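Long-range contact in pectate lyase (Cellvibrio cellulosa, PDB 1GXM), which cleaves polygalacturonic acid, the homogalacturonan backbone of pectin, by anti-beta-elimination, the chain described here being the catalytic module of a longer polysaccharide lyase: residues V191-H196 with L211-G216. Numbering follows the deposited sequence.
Sequences VWCAQH and LESLSG
W192 O accepts the backbone N-H of S215 at 2.7 Å in a nearly straight bond (167°), the one direct hydrogen bond between two mostly irregular segments buried in the helix-rich catalytic module of this family 10 lyase, of the six-hairpin clan. Each segment carries a short strand that pairs outside the contact, 195-196 with 130-131 and 214-215 with 280-281, joining two small antiparallel sheets. S215 CB lies 3.4 Å from W192 O, while S215 OG turns to E218 N. C193 is held from within its own segment: its N donates to H196 NE2 at 2.8 Å, arriving tilted from the imidazole plane, and H196 ND1 is bound to Y201 O. With SG anti to the backbone N (chi1 -166°), the C193 thiol lies alongside the 211-213 backbone, and CB and SG both crowd S213 O, a buried carbonyl oxygen with no hydrogen-bond partner in the model. One water accepts from A194 N and donates to S213 OG, which donates to L211 O. A second joins Q195 NE2, also bound to K204 O, to that same L211 carbonyl. V191 and L214 cross at about a right angle, V191 CG2 resting 3.8 Å from L214 CB.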
# COMPACT_ATOMS: atom_id res chain seq x y z
N VAL A 191 0.64 -12.69 -7.25
CA VAL A 191 0.53 -11.42 -6.53
C VAL A 191 1.23 -10.32 -7.33
O VAL A 191 1.19 -10.35 -8.56
CB VAL A 191 0.99 -11.54 -5.06
CG1 VAL A 191 0.06 -12.45 -4.30
CG2 VAL A 191 2.44 -11.99 -4.94
N TRP A 192 1.82 -9.35 -6.66
CA TRP A 192 2.34 -8.17 -7.30
C TRP A 192 3.75 -7.91 -6.83
O TRP A 192 4.15 -8.29 -5.74
CB TRP A 192 1.49 -6.92 -6.96
CG TRP A 192 0.09 -7.07 -7.43
CD1 TRP A 192 -0.42 -6.61 -8.60
CD2 TRP A 192 -0.96 -7.80 -6.80
NE1 TRP A 192 -1.73 -6.99 -8.73
CE2 TRP A 192 -2.09 -7.72 -7.63
CE3 TRP A 192 -1.07 -8.48 -5.59
CZ2 TRP A 192 -3.30 -8.33 -7.31
CZ3 TRP A 192 -2.25 -9.08 -5.27
CH2 TRP A 192 -3.35 -9.03 -6.13
N CYS A 193 4.49 -7.22 -7.67
CA CYS A 193 5.75 -6.60 -7.30
C CYS A 193 5.47 -5.34 -6.51
O CYS A 193 4.40 -4.78 -6.57
CB CYS A 193 6.54 -6.26 -8.57
SG CYS A 193 8.26 -5.87 -8.29
N ALA A 194 6.46 -4.87 -5.77
CA ALA A 194 6.27 -3.63 -5.03
C ALA A 194 6.07 -2.44 -5.94
O ALA A 194 5.51 -1.44 -5.54
CB ALA A 194 7.41 -3.38 -4.09
N GLN A 195 6.52 -2.55 -7.18
CA GLN A 195 6.26 -1.51 -8.16
C GLN A 195 6.18 -2.15 -9.53
O GLN A 195 6.87 -3.12 -9.81
CB GLN A 195 7.28 -0.38 -8.10
CG GLN A 195 8.70 -0.81 -8.19
CD GLN A 195 9.22 -1.51 -6.94
OE1 GLN A 195 8.98 -1.05 -5.82
NE2 GLN A 195 9.96 -2.58 -7.13
N HIS A 196 5.30 -1.59 -10.36
CA HIS A 196 5.05 -2.06 -11.72
C HIS A 196 5.04 -0.87 -12.66
O HIS A 196 4.78 0.25 -12.25
CB HIS A 196 3.68 -2.73 -11.83
CG HIS A 196 3.59 -4.09 -11.24
ND1 HIS A 196 3.44 -5.22 -12.01
CD2 HIS A 196 3.63 -4.52 -9.95
CE1 HIS A 196 3.38 -6.28 -11.22
NE2 HIS A 196 3.48 -5.88 -9.97
N LEU A 211 14.39 -5.42 -6.36
CA LEU A 211 14.40 -5.95 -7.70
C LEU A 211 13.02 -6.40 -8.12
O LEU A 211 12.11 -6.52 -7.33
CB LEU A 211 15.39 -7.10 -7.77
CG LEU A 211 16.81 -6.81 -7.31
CD1 LEU A 211 17.68 -8.00 -7.59
CD2 LEU A 211 17.39 -5.62 -8.04
N GLU A 212 12.90 -6.71 -9.39
CA GLU A 212 11.68 -7.29 -9.93
C GLU A 212 11.43 -8.61 -9.24
O GLU A 212 12.31 -9.45 -9.14
CB GLU A 212 11.79 -7.52 -11.43
CG GLU A 212 12.29 -6.31 -12.24
CD GLU A 212 13.81 -6.28 -12.42
OE1 GLU A 212 14.59 -6.66 -11.51
OE2 GLU A 212 14.28 -5.87 -13.51
N SER A 213 10.20 -8.78 -8.80
CA SER A 213 9.88 -9.82 -7.85
C SER A 213 8.42 -9.83 -7.55
O SER A 213 7.71 -8.88 -7.87
CB SER A 213 10.63 -9.58 -6.56
OG SER A 213 10.37 -8.28 -6.08
N LEU A 214 7.95 -10.91 -6.93
CA LEU A 214 6.71 -10.84 -6.17
C LEU A 214 7.01 -10.34 -4.78
O LEU A 214 7.96 -10.79 -4.13
CB LEU A 214 6.05 -12.20 -6.09
CG LEU A 214 5.72 -12.81 -7.45
CD1 LEU A 214 5.17 -14.20 -7.25
CD2 LEU A 214 4.74 -11.96 -8.19
N SER A 215 6.19 -9.41 -4.33
CA SER A 215 6.39 -8.78 -3.03
C SER A 215 5.58 -9.47 -1.97
O SER A 215 4.36 -9.41 -1.95
CB SER A 215 5.97 -7.32 -3.07
OG SER A 215 6.15 -6.72 -1.79
N GLY A 216 6.27 -10.11 -1.04
CA GLY A 216 5.61 -10.69 0.10
C GLY A 216 5.03 -9.64 1.02
O GLY A 216 4.02 -9.88 1.67
O HOH W 1 8.86 -6.40 -4.81
O HOH W 2 10.95 -4.68 -5.49